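Local coordinates for protein SAG family member (Sag19) (Eimeria tenella, PDB 6ZZB) that is a major surface antigen of the parasite with a CAP-type fold, its precise function unknown, though it probably takes part in encounters with the host, at residues P98-C112 with A194-F207. Sequence-based numbering, arbitrary orientation. Where two conformers were deposited one is given.
Sequences PKIAVTLAGSNVDTC and AATKDCKAGHDVLF. With SO4 (sulfate ion), chain C.
Ala194 opens the contact by setting its CB against the Pro98 ring, 3.7 Å from Pro98 CG, where helix 98-105 packs on a β-hairpin of the mixed sheet in this CAP-like fold. Helix and strand 203-207 run roughly antiparallel. Thr196 divides its branches between two tasks. Its CG2 lies 3.6 Å from Ala101 O, while OG1 donates to Asp204 OD1 and accepts from Val205 N. The same Asp204 oxygen accepts from Cys199 N on its syn side, so one carboxylate oxygen ties the strand end to the hairpin loop. Asp198 OD1 accepts from Gln45 N, and Asp198 O, its backbone carbonyl, lies a tight 3.1 Å from Val109 CG2. Cys199 SG and Cys112 SG form a disulfide (chi3 -85°), tying the segment after the helix to the loop 197-202 of the hairpin. Next to it, Lys200 N donates to Val109 O over 2.9 Å, and the N-H points almost straight at the oxygen (168°). A water bridges His203 N, from which it accepts, Cys112 O and an oxygen of a sulfate, probably from the crystallisation liquor. Val205 spreads its methyls, CG1 toward Leu104 CB and CG2 toward Ala105. Phe207, with CG anti to its backbone N, presents a ring face to Ile100, whose CG2 makes a CH-pi contact over that face, 3.5 Å from the Phe207 ring centroid and 10° off the normal.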
# COMPACT_ATOMS: atom_id res chain seq x y z
N PRO A 98 3.60 -11.16 -1.24
CA PRO A 98 4.08 -11.85 -0.05
C PRO A 98 5.58 -11.64 0.18
O PRO A 98 6.00 -11.41 1.31
CB PRO A 98 3.77 -13.32 -0.34
CG PRO A 98 2.59 -13.26 -1.27
CD PRO A 98 2.82 -12.05 -2.14
N LYS A 99 6.37 -11.71 -0.88
CA LYS A 99 7.84 -11.56 -0.71
C LYS A 99 8.17 -10.16 -0.27
O LYS A 99 9.12 -9.96 0.52
CB LYS A 99 8.58 -11.90 -1.99
CG LYS A 99 8.41 -13.33 -2.41
CD LYS A 99 8.98 -13.58 -3.79
CE LYS A 99 8.91 -15.03 -4.21
NZ LYS A 99 9.52 -15.20 -5.54
N ILE A 100 7.46 -9.15 -0.75
CA ILE A 100 7.72 -7.75 -0.34
C ILE A 100 7.26 -7.56 1.10
O ILE A 100 8.00 -6.90 1.87
CB ILE A 100 7.07 -6.77 -1.32
CG1 ILE A 100 7.80 -6.82 -2.65
CG2 ILE A 100 7.03 -5.37 -0.74
CD1 ILE A 100 7.05 -6.17 -3.81
N ALA A 101 6.12 -8.10 1.51
CA ALA A 101 5.70 -7.96 2.92
C ALA A 101 6.80 -8.50 3.84
O ALA A 101 7.14 -7.86 4.86
CB ALA A 101 4.38 -8.67 3.15
N VAL A 102 7.35 -9.65 3.50
CA VAL A 102 8.46 -10.27 4.28
C VAL A 102 9.68 -9.34 4.25
O VAL A 102 10.30 -9.09 5.29
CB VAL A 102 8.76 -11.68 3.78
CG1 VAL A 102 10.09 -12.21 4.36
CG2 VAL A 102 7.59 -12.62 4.06
N THR A 103 10.05 -8.86 3.08
CA THR A 103 11.21 -7.95 2.95
C THR A 103 11.05 -6.76 3.87
O THR A 103 12.03 -6.29 4.50
CB THR A 103 11.41 -7.50 1.49
OG1 THR A 103 11.67 -8.68 0.71
CG2 THR A 103 12.52 -6.49 1.33
N LEU A 104 9.86 -6.17 3.94
CA LEU A 104 9.56 -4.97 4.74
C LEU A 104 9.54 -5.30 6.24
O LEU A 104 9.95 -4.42 7.03
CB LEU A 104 8.23 -4.37 4.30
CG LEU A 104 8.22 -3.78 2.89
CD1 LEU A 104 6.82 -3.37 2.51
CD2 LEU A 104 9.15 -2.59 2.76
N ALA A 105 9.03 -6.46 6.65
CA ALA A 105 8.90 -6.80 8.09
C ALA A 105 10.27 -7.09 8.69
O ALA A 105 10.49 -6.69 9.86
CB ALA A 105 8.03 -8.00 8.26
N GLY A 106 11.17 -7.66 7.92
CA GLY A 106 12.50 -8.08 8.37
C GLY A 106 12.76 -9.53 8.10
O GLY A 106 11.83 -10.30 7.86
N SER A 107 14.03 -9.94 8.20
CA SER A 107 14.49 -11.29 7.79
C SER A 107 14.54 -12.24 8.99
O SER A 107 14.89 -13.41 8.75
CB SER A 107 15.81 -11.21 7.10
OG SER A 107 15.67 -10.67 5.80
N ASN A 108 14.17 -11.75 10.17
CA ASN A 108 14.16 -12.58 11.40
C ASN A 108 12.77 -12.49 12.03
O ASN A 108 12.45 -11.45 12.62
CB ASN A 108 15.28 -12.17 12.35
CG ASN A 108 15.42 -13.09 13.54
OD1 ASN A 108 14.64 -14.03 13.68
ND2 ASN A 108 16.40 -12.81 14.38
N VAL A 109 12.07 -13.62 11.95
CA VAL A 109 10.72 -13.76 12.58
C VAL A 109 10.79 -13.44 14.09
O VAL A 109 9.78 -13.05 14.66
CB VAL A 109 10.16 -15.15 12.26
CG1 VAL A 109 10.87 -16.25 13.06
CG2 VAL A 109 8.67 -15.24 12.49
N ASP A 110 11.96 -13.58 14.72
CA ASP A 110 12.13 -13.30 16.17
C ASP A 110 12.06 -11.81 16.47
O ASP A 110 11.79 -11.44 17.63
CB ASP A 110 13.43 -13.91 16.72
CG ASP A 110 13.46 -15.43 16.66
OD1 ASP A 110 12.39 -16.05 16.51
OD2 ASP A 110 14.58 -16.00 16.74
N THR A 111 12.29 -10.92 15.49
CA THR A 111 12.35 -9.47 15.75
C THR A 111 11.37 -8.66 14.88
O THR A 111 10.84 -7.68 15.38
CB THR A 111 13.77 -8.91 15.56
OG1 THR A 111 14.12 -8.99 14.17
CG2 THR A 111 14.79 -9.67 16.38
N CYS A 112 11.20 -9.03 13.61
CA CYS A 112 10.50 -8.20 12.59
C CYS A 112 10.79 -6.73 12.90
O CYS A 112 9.89 -5.92 12.99
CB CYS A 112 9.00 -8.49 12.54
SG CYS A 112 8.70 -10.14 11.91
N ALA A 194 -0.76 -8.88 0.61
CA ALA A 194 -0.23 -9.96 1.44
C ALA A 194 0.21 -9.39 2.77
O ALA A 194 0.53 -8.18 2.85
CB ALA A 194 0.93 -10.65 0.75
N ALA A 195 0.24 -10.21 3.80
CA ALA A 195 0.69 -9.74 5.12
C ALA A 195 1.53 -10.81 5.76
O ALA A 195 1.21 -12.02 5.64
CB ALA A 195 -0.47 -9.41 6.00
N THR A 196 2.57 -10.40 6.46
CA THR A 196 3.24 -11.37 7.35
C THR A 196 2.29 -11.81 8.45
O THR A 196 1.42 -11.05 8.88
CB THR A 196 4.55 -10.80 7.89
OG1 THR A 196 4.30 -9.68 8.72
CG2 THR A 196 5.52 -10.45 6.78
N LYS A 197 2.46 -13.06 8.89
CA LYS A 197 1.46 -13.68 9.78
C LYS A 197 2.06 -14.14 11.10
O LYS A 197 1.27 -14.42 12.00
CB LYS A 197 0.78 -14.86 9.08
CG LYS A 197 1.68 -16.04 8.74
CD LYS A 197 0.96 -17.19 8.06
CE LYS A 197 1.95 -18.15 7.43
NZ LYS A 197 1.27 -19.22 6.67
N ASP A 198 3.38 -14.20 11.24
CA ASP A 198 3.97 -14.99 12.35
C ASP A 198 5.13 -14.24 13.02
O ASP A 198 5.84 -14.87 13.82
CB ASP A 198 4.38 -16.37 11.85
CG ASP A 198 5.46 -16.37 10.80
OD1 ASP A 198 5.80 -15.25 10.31
OD2 ASP A 198 5.95 -17.46 10.46
N CYS A 199 5.31 -12.94 12.80
CA CYS A 199 6.30 -12.17 13.60
C CYS A 199 6.09 -12.46 15.09
O CYS A 199 4.95 -12.40 15.59
CB CYS A 199 6.16 -10.68 13.35
SG CYS A 199 6.69 -10.20 11.68
N LYS A 200 7.18 -12.72 15.79
CA LYS A 200 7.14 -13.02 17.26
C LYS A 200 7.39 -11.78 18.09
O LYS A 200 7.26 -11.85 19.33
CB LYS A 200 8.19 -14.08 17.58
CG LYS A 200 7.96 -15.40 16.90
CD LYS A 200 8.99 -16.41 17.32
CE LYS A 200 8.89 -17.72 16.58
NZ LYS A 200 7.59 -18.38 16.84
N ALA A 201 7.80 -10.68 17.47
CA ALA A 201 8.03 -9.36 18.07
C ALA A 201 7.90 -8.34 16.94
O ALA A 201 7.70 -8.78 15.79
CB ALA A 201 9.41 -9.30 18.68
N GLY A 202 8.02 -7.07 17.26
CA GLY A 202 7.93 -6.01 16.25
C GLY A 202 6.56 -5.96 15.60
O GLY A 202 5.52 -6.29 16.21
N HIS A 203 6.51 -5.47 14.36
CA HIS A 203 5.25 -5.30 13.60
C HIS A 203 5.28 -6.24 12.40
O HIS A 203 6.25 -6.25 11.64
CB HIS A 203 5.07 -3.85 13.17
CG HIS A 203 4.58 -2.94 14.26
ND1 HIS A 203 5.31 -2.71 15.41
CD2 HIS A 203 3.44 -2.26 14.38
CE1 HIS A 203 4.62 -1.88 16.17
NE2 HIS A 203 3.48 -1.59 15.57
N ASP A 204 4.19 -6.97 12.24
CA ASP A 204 3.86 -7.55 10.92
C ASP A 204 3.60 -6.41 9.94
O ASP A 204 3.33 -5.26 10.34
CB ASP A 204 2.66 -8.49 11.03
CG ASP A 204 2.96 -9.80 11.73
OD1 ASP A 204 3.75 -10.58 11.21
OD2 ASP A 204 2.35 -10.00 12.85
N VAL A 205 3.62 -6.75 8.67
CA VAL A 205 3.39 -5.76 7.58
C VAL A 205 2.35 -6.30 6.61
O VAL A 205 2.50 -7.43 6.11
CB VAL A 205 4.68 -5.42 6.83
CG1 VAL A 205 4.45 -4.46 5.67
CG2 VAL A 205 5.69 -4.80 7.80
N LEU A 206 1.36 -5.48 6.29
CA LEU A 206 0.46 -5.64 5.13
C LEU A 206 1.01 -4.81 3.99
O LEU A 206 1.25 -3.59 4.18
CB LEU A 206 -0.94 -5.18 5.51
CG LEU A 206 -1.93 -5.04 4.35
CD1 LEU A 206 -2.24 -6.37 3.71
CD2 LEU A 206 -3.21 -4.40 4.85
N PHE A 207 1.16 -5.42 2.83
CA PHE A 207 1.58 -4.74 1.60
C PHE A 207 0.57 -5.04 0.52
O PHE A 207 0.29 -6.23 0.29
CB PHE A 207 2.97 -5.18 1.17
CG PHE A 207 3.46 -4.51 -0.08
CD1 PHE A 207 3.83 -3.18 -0.02
CD2 PHE A 207 3.55 -5.18 -1.29
CE1 PHE A 207 4.27 -2.53 -1.16
CE2 PHE A 207 3.95 -4.49 -2.43
CZ PHE A 207 4.33 -3.19 -2.35
S SO4 C . 8.51 -2.05 17.05
O1 SO4 C . 9.60 -2.35 16.14
O2 SO4 C . 8.14 -0.66 16.91
O3 SO4 C . 8.94 -2.30 18.41
O4 SO4 C . 7.37 -2.89 16.76
O HOH W 1 8.84 -3.50 13.82